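Local coordinates for glycoside hydrolase family 88 protein (Bacteroides vulgatus, PDB 4Q88) that is of undetermined biological role but probably hydrolyses glycosidic bonds as a member of glycoside hydrolase family 88, at residues A[144-149]-A[212-217]; A[185-190]-A[241-246]; A[275-280]-A[344-349]. All blocks are in the same frame, centred on the assembly; numbering follows the deposited sequence.

Interaction 1: A[144-149]-A[212-217]; sequences ALYMVM and DGWAFA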
loop_
_atom_site.group_PDB
_atom_site.type_symbol
_atom_site.label_atom_id
_atom_site.label_comp_id
_atom_site.label_asym_id
_atom_site.label_seq_id
_atom_site.Cartn_x
_atom_site.Cartn_y
_atom_site.Cartn_z
ATOM N N ALA A 144 1.658 -3.047 -7.749
ATOM C CA ALA A 144 3.002 -3.562 -7.545
ATOM C C ALA A 144 3.867 -2.562 -6.850
ATOM O O ALA A 144 4.790 -2.946 -6.111
ATOM C CB ALA A 144 3.678 -3.924 -8.850
ATOM N N LEU A 145 3.625 -1.274 -7.089
ATOM C CA LEU A 145 4.418 -0.302 -6.385
ATOM C C LEU A 145 4.340 -0.397 -4.864
ATOM O O LEU A 145 5.359 -0.220 -4.180
ATOM C CB LEU A 145 4.125 1.133 -6.858
ATOM C CG LEU A 145 4.251 1.401 -8.373
ATOM C CD1 LEU A 145 4.038 2.896 -8.625
ATOM C CD2 LEU A 145 5.622 0.964 -8.888
ATOM N N TYR A 146 3.159 -0.562 -4.291
ATOM C CA TYR A 146 3.091 -0.764 -2.874
ATOM C C TYR A 146 3.653 -2.126 -2.511
ATOM O O TYR A 146 4.319 -2.263 -1.464
ATOM C CB TYR A 146 1.646 -0.617 -2.366
ATOM C CG TYR A 146 1.549 -0.711 -0.863
ATOM C CD1 TYR A 146 1.456 -1.949 -0.224
ATOM C CD2 TYR A 146 1.616 0.425 -0.059
ATOM C CE1 TYR A 146 1.425 -2.014 1.175
ATOM C CE2 TYR A 146 1.555 0.363 1.301
ATOM C CZ TYR A 146 1.504 -0.862 1.930
ATOM O OH TYR A 146 1.479 -0.884 3.314
HETATM N N MSE A 147 3.377 -3.150 -3.318
HETATM C CA MSE A 147 3.826 -4.493 -2.933
HETATM C C MSE A 147 5.371 -4.566 -2.831
HETATM O O MSE A 147 5.927 -5.238 -1.963
HETATM C CB MSE A 147 3.294 -5.508 -3.924
HETATM C CG MSE A 147 1.785 -5.558 -4.076
HETATM SE SE MSE A 147 0.757 -5.508 -2.387
HETATM C CE MSE A 147 -0.626 -4.283 -3.050
ATOM N N VAL A 148 6.039 -3.890 -3.737
ATOM C CA VAL A 148 7.478 -4.099 -3.943
ATOM C C VAL A 148 8.385 -2.907 -3.740
ATOM O O VAL A 148 9.533 -3.088 -3.248
ATOM C CB VAL A 148 7.776 -4.827 -5.280
ATOM C CG1 VAL A 148 9.145 -5.461 -5.240
ATOM C CG2 VAL A 148 6.761 -5.928 -5.580
HETATM N N MSE A 149 7.962 -1.676 -4.018
HETATM C CA MSE A 149 8.895 -0.570 -3.783
HETATM C C MSE A 149 9.437 -0.559 -2.354
HETATM O O MSE A 149 10.639 -0.349 -2.169
HETATM C CB MSE A 149 8.426 0.866 -4.133
HETATM C CG MSE A 149 8.186 1.059 -5.625
HETATM SE SE MSE A 149 8.228 2.919 -6.210
HETATM C CE MSE A 149 6.866 3.554 -5.000
ATOM N N ASP A 212 -4.088 4.108 -7.439
ATOM C CA ASP A 212 -3.359 5.302 -7.105
ATOM C C ASP A 212 -3.080 5.432 -5.622
ATOM O O ASP A 212 -1.986 5.968 -5.245
ATOM C CB ASP A 212 -3.979 6.556 -7.683
ATOM C CG ASP A 212 -3.686 6.698 -9.140
ATOM O OD1 ASP A 212 -2.575 7.127 -9.435
ATOM O OD2 ASP A 212 -4.506 6.225 -9.998
ATOM N N GLY A 213 -3.956 4.899 -4.786
ATOM C CA GLY A 213 -3.652 4.792 -3.339
ATOM C C GLY A 213 -2.407 3.967 -3.081
ATOM O O GLY A 213 -1.531 4.364 -2.304
ATOM N N TRP A 214 -2.340 2.791 -3.715
ATOM C CA TRP A 214 -1.148 1.952 -3.554
ATOM C C TRP A 214 0.116 2.758 -3.928
ATOM O O TRP A 214 1.116 2.791 -3.176
ATOM C CB TRP A 214 -1.227 0.699 -4.439
ATOM C CG TRP A 214 -2.219 -0.353 -4.062
ATOM C CD1 TRP A 214 -3.095 -0.963 -4.921
ATOM C CD2 TRP A 214 -2.429 -0.984 -2.781
ATOM N NE1 TRP A 214 -3.785 -1.915 -4.269
ATOM C CE2 TRP A 214 -3.450 -1.911 -2.947
ATOM C CE3 TRP A 214 -1.883 -0.826 -1.513
ATOM C CZ2 TRP A 214 -3.917 -2.691 -1.912
ATOM C CZ3 TRP A 214 -2.379 -1.604 -0.478
ATOM C CH2 TRP A 214 -3.361 -2.527 -0.696
ATOM N N ALA A 215 0.071 3.461 -5.066
ATOM C CA ALA A 215 1.222 4.178 -5.546
ATOM C C ALA A 215 1.637 5.307 -4.601
ATOM O O ALA A 215 2.829 5.444 -4.253
ATOM C CB ALA A 215 0.974 4.746 -6.966
ATOM N N PHE A 216 0.660 6.099 -4.162
ATOM C CA PHE A 216 0.920 7.258 -3.299
ATOM C C PHE A 216 1.459 6.806 -1.923
ATOM O O PHE A 216 2.466 7.385 -1.440
ATOM C CB PHE A 216 -0.367 8.045 -3.133
ATOM C CG PHE A 216 -0.231 9.366 -2.463
ATOM C CD1 PHE A 216 0.549 10.366 -2.976
ATOM C CD2 PHE A 216 -1.062 9.672 -1.373
ATOM C CE1 PHE A 216 0.639 11.597 -2.357
ATOM C CE2 PHE A 216 -1.017 10.926 -0.795
ATOM C CZ PHE A 216 -0.188 11.900 -1.282
ATOM N N ALA A 217 0.823 5.821 -1.308
ATOM C CA ALA A 217 1.362 5.259 -0.022
ATOM C C ALA A 217 2.754 4.618 -0.220
ATOM O O ALA A 217 3.592 4.718 0.661
ATOM C CB ALA A 217 0.426 4.235 0.547
#

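Interaction 2: A[185-190]-A[241-246]; sequences GLYYRD and QTMAKS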
loop_
_atom_site.group_PDB
_atom_site.type_symbol
_atom_site.label_atom_id
_atom_site.label_comp_id
_atom_site.label_asym_id
_atom_site.label_seq_id
_atom_site.Cartn_x
_atom_site.Cartn_y
_atom_site.Cartn_z
ATOM N N GLY A 185 -0.899 13.541 -13.600
ATOM C CA GLY A 185 -0.154 13.230 -12.361
ATOM C C GLY A 185 -0.717 12.044 -11.629
ATOM O O GLY A 185 -0.576 11.961 -10.396
ATOM N N LEU A 186 -1.362 11.119 -12.362
ATOM C CA LEU A 186 -1.903 9.895 -11.771
ATOM C C LEU A 186 -1.569 8.715 -12.658
ATOM O O LEU A 186 -1.235 8.903 -13.838
ATOM C CB LEU A 186 -3.436 10.013 -11.602
ATOM C CG LEU A 186 -3.978 11.100 -10.673
ATOM C CD1 LEU A 186 -5.499 11.162 -10.794
ATOM C CD2 LEU A 186 -3.592 10.804 -9.242
ATOM N N TYR A 187 -1.644 7.518 -12.066
ATOM C CA TYR A 187 -1.402 6.261 -12.709
ATOM C C TYR A 187 -2.708 5.569 -13.117
ATOM O O TYR A 187 -3.672 5.472 -12.310
ATOM C CB TYR A 187 -0.702 5.267 -11.788
ATOM C CG TYR A 187 0.736 5.632 -11.488
ATOM C CD1 TYR A 187 1.057 6.441 -10.432
ATOM C CD2 TYR A 187 1.756 5.121 -12.249
ATOM C CE1 TYR A 187 2.385 6.769 -10.173
ATOM C CE2 TYR A 187 3.071 5.391 -11.990
ATOM C CZ TYR A 187 3.384 6.228 -10.956
ATOM O OH TYR A 187 4.705 6.534 -10.725
ATOM N N TYR A 188 -2.718 5.055 -14.351
ATOM C CA TYR A 188 -3.688 4.055 -14.792
ATOM C C TYR A 188 -3.331 2.737 -14.106
ATOM O O TYR A 188 -2.156 2.480 -13.759
ATOM C CB TYR A 188 -3.651 3.848 -16.302
ATOM C CG TYR A 188 -4.009 5.110 -17.071
ATOM C CD1 TYR A 188 -5.352 5.526 -17.167
ATOM C CD2 TYR A 188 -3.050 5.867 -17.702
ATOM C CE1 TYR A 188 -5.698 6.693 -17.841
ATOM C CE2 TYR A 188 -3.391 7.035 -18.391
ATOM C CZ TYR A 188 -4.722 7.429 -18.463
ATOM O OH TYR A 188 -5.062 8.609 -19.144
ATOM N N ARG A 189 -4.339 1.924 -13.891
ATOM C CA ARG A 189 -4.083 0.716 -13.111
ATOM C C ARG A 189 -3.277 -0.384 -13.803
ATOM O O ARG A 189 -2.636 -1.166 -13.122
ATOM C CB ARG A 189 -5.319 0.188 -12.454
ATOM C CG ARG A 189 -6.242 -0.581 -13.348
ATOM C CD ARG A 189 -7.402 -1.177 -12.573
ATOM N NE ARG A 189 -7.064 -2.362 -11.757
ATOM C CZ ARG A 189 -7.986 -3.125 -11.169
ATOM N NH1 ARG A 189 -9.295 -2.839 -11.327
ATOM N NH2 ARG A 189 -7.630 -4.168 -10.421
ATOM N N ASP A 190 -3.318 -0.445 -15.135
ATOM C CA ASP A 190 -2.470 -1.344 -15.918
ATOM C C ASP A 190 -2.637 -0.927 -17.387
ATOM O O ASP A 190 -3.396 0.026 -17.695
ATOM C CB ASP A 190 -2.802 -2.832 -15.677
ATOM C CG ASP A 190 -4.228 -3.215 -16.117
ATOM O OD1 ASP A 190 -4.663 -2.823 -17.236
ATOM O OD2 ASP A 190 -4.904 -3.886 -15.300
ATOM N N GLN A 241 4.854 14.805 -4.391
ATOM C CA GLN A 241 4.225 16.106 -4.275
ATOM C C GLN A 241 3.219 16.377 -5.396
ATOM O O GLN A 241 2.159 16.973 -5.156
ATOM C CB GLN A 241 5.271 17.199 -4.224
ATOM C CG GLN A 241 6.056 17.153 -2.923
ATOM C CD GLN A 241 7.247 18.103 -2.946
ATOM O OE1 GLN A 241 7.855 18.378 -4.039
ATOM N NE2 GLN A 241 7.646 18.560 -1.763
ATOM N N THR A 242 3.569 15.976 -6.616
ATOM C CA THR A 242 2.628 16.140 -7.747
ATOM C C THR A 242 1.402 15.289 -7.611
ATOM O O THR A 242 0.279 15.742 -7.875
ATOM C CB THR A 242 3.347 15.776 -9.027
ATOM O OG1 THR A 242 4.508 16.602 -9.183
ATOM C CG2 THR A 242 2.444 15.947 -10.218
HETATM N N MSE A 243 1.568 14.022 -7.189
HETATM C CA MSE A 243 0.414 13.191 -6.955
HETATM C C MSE A 243 -0.449 13.747 -5.860
HETATM O O MSE A 243 -1.674 13.723 -5.939
HETATM C CB MSE A 243 0.796 11.744 -6.546
HETATM C CG MSE A 243 1.544 10.990 -7.624
HETATM SE SE MSE A 243 1.669 9.103 -7.068
HETATM C CE MSE A 243 -0.235 8.604 -7.226
ATOM N N ALA A 244 0.164 14.304 -4.820
ATOM C CA ALA A 244 -0.615 14.874 -3.721
ATOM C C ALA A 244 -1.578 15.957 -4.224
ATOM O O ALA A 244 -2.768 16.000 -3.830
ATOM C CB ALA A 244 0.310 15.478 -2.636
ATOM N N LYS A 245 -1.071 16.804 -5.083
ATOM C CA LYS A 245 -1.866 17.871 -5.622
ATOM C C LYS A 245 -3.031 17.280 -6.520
ATOM O O LYS A 245 -4.209 17.746 -6.431
ATOM C CB LYS A 245 -1.000 18.801 -6.425
ATOM C CG LYS A 245 -1.737 20.044 -6.856
ATOM C CD LYS A 245 -0.802 21.127 -7.363
ATOM C CE LYS A 245 -1.602 22.392 -7.654
ATOM N NZ LYS A 245 -0.759 23.398 -8.367
ATOM N N SER A 246 -2.699 16.329 -7.394
ATOM C CA SER A 246 -3.727 15.745 -8.275
ATOM C C SER A 246 -4.794 14.973 -7.502
ATOM O O SER A 246 -6.040 14.995 -7.832
ATOM C CB SER A 246 -3.049 14.877 -9.302
ATOM O OG SER A 246 -2.156 15.663 -10.059
#

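Interaction 3: A[275-280]-A[344-349]; sequences TALFTY and IGAFLL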
loop_
_atom_site.group_PDB
_atom_site.type_symbol
_atom_site.label_atom_id
_atom_site.label_comp_id
_atom_site.label_asym_id
_atom_site.label_seq_id
_atom_site.Cartn_x
_atom_site.Cartn_y
_atom_site.Cartn_z
ATOM N N THR A 275 -9.229 5.690 -0.242
ATOM C CA THR A 275 -9.293 6.783 0.700
ATOM C C THR A 275 -8.283 6.602 1.810
ATOM O O THR A 275 -7.609 7.572 2.160
ATOM C CB THR A 275 -10.718 6.935 1.282
ATOM O OG1 THR A 275 -11.645 7.128 0.186
ATOM C CG2 THR A 275 -10.800 8.036 2.215
ATOM N N ALA A 276 -8.187 5.400 2.369
ATOM C CA ALA A 276 -7.300 5.212 3.554
ATOM C C ALA A 276 -5.833 5.328 3.144
ATOM O O ALA A 276 -5.016 5.944 3.848
ATOM C CB ALA A 276 -7.559 3.845 4.187
ATOM N N LEU A 277 -5.494 4.763 1.994
ATOM C CA LEU A 277 -4.125 4.879 1.462
ATOM C C LEU A 277 -3.743 6.323 1.177
ATOM O O LEU A 277 -2.619 6.774 1.516
ATOM C CB LEU A 277 -3.935 4.015 0.244
ATOM C CG LEU A 277 -4.041 2.494 0.548
ATOM C CD1 LEU A 277 -4.334 1.779 -0.747
ATOM C CD2 LEU A 277 -2.779 1.998 1.201
ATOM N N PHE A 278 -4.665 7.060 0.580
ATOM C CA PHE A 278 -4.411 8.496 0.338
ATOM C C PHE A 278 -4.229 9.242 1.663
ATOM O O PHE A 278 -3.353 10.083 1.801
ATOM C CB PHE A 278 -5.535 9.143 -0.425
ATOM C CG PHE A 278 -5.703 8.637 -1.866
ATOM C CD1 PHE A 278 -4.616 8.454 -2.685
ATOM C CD2 PHE A 278 -6.959 8.434 -2.375
ATOM C CE1 PHE A 278 -4.762 8.076 -4.006
ATOM C CE2 PHE A 278 -7.126 8.001 -3.682
ATOM C CZ PHE A 278 -6.020 7.801 -4.501
ATOM N N THR A 279 -5.096 8.955 2.638
ATOM C CA THR A 279 -5.041 9.662 3.905
ATOM C C THR A 279 -3.686 9.419 4.572
ATOM O O THR A 279 -3.097 10.348 5.169
ATOM C CB THR A 279 -6.227 9.232 4.803
ATOM O OG1 THR A 279 -7.455 9.518 4.109
ATOM C CG2 THR A 279 -6.204 9.970 6.121
ATOM N N TYR A 280 -3.243 8.151 4.572
ATOM C CA TYR A 280 -1.915 7.821 5.072
ATOM C C TYR A 280 -0.866 8.658 4.415
ATOM O O TYR A 280 0.013 9.289 5.069
ATOM C CB TYR A 280 -1.593 6.314 4.879
ATOM C CG TYR A 280 -0.139 5.991 5.157
ATOM C CD1 TYR A 280 0.387 6.101 6.461
ATOM C CD2 TYR A 280 0.740 5.666 4.128
ATOM C CE1 TYR A 280 1.743 5.853 6.709
ATOM C CE2 TYR A 280 2.114 5.425 4.395
ATOM C CZ TYR A 280 2.587 5.501 5.669
ATOM O OH TYR A 280 3.914 5.274 5.918
ATOM N N ILE A 344 -8.340 -3.186 6.113
ATOM C CA ILE A 344 -8.044 -2.961 7.527
ATOM C C ILE A 344 -6.594 -2.540 7.655
ATOM O O ILE A 344 -6.294 -1.592 8.348
ATOM C CB ILE A 344 -8.306 -4.209 8.346
ATOM C CG1 ILE A 344 -9.822 -4.481 8.334
ATOM C CG2 ILE A 344 -7.735 -4.061 9.766
ATOM C CD1 ILE A 344 -10.250 -5.791 8.934
ATOM N N GLY A 345 -5.723 -3.178 6.891
ATOM C CA GLY A 345 -4.322 -2.739 6.857
ATOM C C GLY A 345 -4.148 -1.257 6.475
ATOM O O GLY A 345 -3.443 -0.476 7.169
ATOM N N ALA A 346 -4.773 -0.892 5.364
ATOM C CA ALA A 346 -4.765 0.503 4.919
ATOM C C ALA A 346 -5.341 1.490 5.940
ATOM O O ALA A 346 -4.720 2.540 6.224
ATOM C CB ALA A 346 -5.484 0.624 3.595
ATOM N N PHE A 347 -6.483 1.131 6.547
ATOM C CA PHE A 347 -7.068 1.907 7.626
ATOM C C PHE A 347 -6.089 2.130 8.797
ATOM O O PHE A 347 -5.892 3.248 9.227
ATOM C CB PHE A 347 -8.351 1.270 8.113
ATOM C CG PHE A 347 -9.047 2.049 9.211
ATOM C CD1 PHE A 347 -8.646 1.919 10.531
ATOM C CD2 PHE A 347 -10.068 2.932 8.913
ATOM C CE1 PHE A 347 -9.289 2.662 11.548
ATOM C CE2 PHE A 347 -10.712 3.648 9.910
ATOM C CZ PHE A 347 -10.312 3.522 11.199
ATOM N N LEU A 348 -5.419 1.070 9.206
ATOM C CA LEU A 348 -4.419 1.184 10.292
ATOM C C LEU A 348 -3.247 2.085 9.947
ATOM O O LEU A 348 -2.769 2.834 10.816
ATOM C CB LEU A 348 -3.942 -0.201 10.753
ATOM C CG LEU A 348 -4.998 -1.089 11.381
ATOM C CD1 LEU A 348 -4.450 -2.504 11.474
ATOM C CD2 LEU A 348 -5.414 -0.612 12.734
ATOM N N LEU A 349 -2.759 2.062 8.704
ATOM C CA LEU A 349 -1.703 2.993 8.319
ATOM C C LEU A 349 -2.200 4.420 8.547
ATOM O O LEU A 349 -1.520 5.243 9.182
ATOM C CB LEU A 349 -1.309 2.806 6.820
ATOM C CG LEU A 349 -0.682 1.484 6.362
ATOM C CD1 LEU A 349 -0.462 1.507 4.832
ATOM C CD2 LEU A 349 0.624 1.248 7.077
#

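Interaction 1: A[144-149]-A[212-217]
Trp214 is met by two neighbours on the helix segment 144-149. Met147, a selenomethionine, sets its methyl CE squarely over the six-membered ring, 3.6 Å from the Trp214 centroid and nearly on the ring normal: a CH-pi contact. Its selenium lies farther out on almost the same line, 5.3 Å from that centroid, which makes this a Met-aromatic contact led by the methyl. Bends at chi2 and chi3 swing the methyl in to the indole. Tyr146 comes in beside it, with CG 3.5 Å from Trp214 CE3. The two ring planes are inclined at 44°, a tilted pair that is neither a stack nor edge-to-face. CZ3 of the indole lies over one face of the tyrosine ring, offset toward its rim. The segments run in roughly the same direction, with axes 33° apart and 7.6 Å at closest approach. This is consistent with adjacent inner helices of the (alpha/alpha)6 barrel expected for this family. Around the aromatic pair, Leu145 CD1 reaches Ala215 CB at 3.9 Å, and Tyr146 CD2 lies 4.0 Å from Ala217 CB. Farther out, Thr46 hydrogen-bonds the phenol oxygen of Tyr146 and so fixes the far end of its ring. The indole also packs against Leu277 of helix 272-287 and Asp143, just before helix 144-159.

Interaction 2: A[185-190]-A[241-246]
Met243, a selenomethionine on helix 233-249, reaches from its helix to the strand residues, and every atom beyond its CA has something to meet. CB starts 4.1 Å from the carbonyl O of Gly185, and CG closes to 3.6 Å from the same oxygen. The chain is extended at chi2 (-170°), which carries the selenium on to Tyr187, where SE sits 3.9 Å from CE1. The selenium lies in the plane of the phenol ring, at its edge, giving an edge-on Met-aromatic contact. A turn at chi3 (69°) then sets the methyl along the CD1-CE1 edge, leaving CE 4.1 Å from Tyr187 CD1 and in loose contact with Leu186 CD2. The weakly bonded strand 186-187 pairs antiparallel with 180-181, a small hairpin between helix 163-179 and the long stretch leading to helix 209-225; the contact fastens this hairpin to helix 233-249. Gly185 takes a positive phi (84°) at the close of its turn, and its bare CA lets the helix come in, with the CA atoms of Gly185 and Met243 5.4 Å apart. The price is a buried Gly185 O, which faces CG of Met243 and finds no hydrogen-bond partner in the model. One turn along the helix, Ser246 CB packs 4.1 Å from Leu186 CD2. The phenol oxygen of Tyr187 is held by Asp176 and Arg239, and Asp212 takes the backbone N-H of the same residue.

Interaction 3: A[275-280]-A[344-349]
Tyr280 leaves its helix with CG trans to the backbone N (chi1 170°), while Leu349 has CG trans to its carbonyl carbon (chi1 -64°); together these rotations bring the phenol ring obliquely across the leucine. CD1 of the ring approaches Leu349 CB at 3.7 Å and, closer still, the backbone O of Leu349 at 3.4 Å. The leucine's own CD1 stands over one face of the ring. Nearer the start of the segments, the methyl of Ala276 presses on the backbone of Ala346, 3.7 Å from its C. Ala346 CB in turn settles 3.9 Å from Leu277 CG. Such small residues allow the axes of these segments to come within 7.9 Å at an angle of 26°, a near-parallel packing that suits neighbouring inner helices of an (alpha/alpha)6 barrel. Within helix 272-287, Thr279 OG1 hydrogen-bonds Thr275 O from one face of the carbonyl plane, and the backbone N of Thr279 reaches it from the other. No hydrogen bond joins the two segments, so the contact rests on buried, largely apolar packing and on the fit of methyls against backbone.

In the fold
Following the chain from the N terminus, helix 144-159 opens interaction 1, and the strand at 186-187 opens interaction 2 before helix 209-225 closes the first. Helix 233-249 then closes the second, so the two loops cross. They touch where the ring of Phe216 packs on Ala244. Interaction 3 comes later in series, from helix 272-287 to helix 341-358. It nevertheless touches interaction 1, Phe278 packing on Gly213 and Leu349 on Tyr146. Interactions 2 and 3 do not meet, their nearest atoms being about 6 Å apart. Helix 209-225, half of interaction 1, also touches strand 186-187, helix 233-249 and helix 272-287.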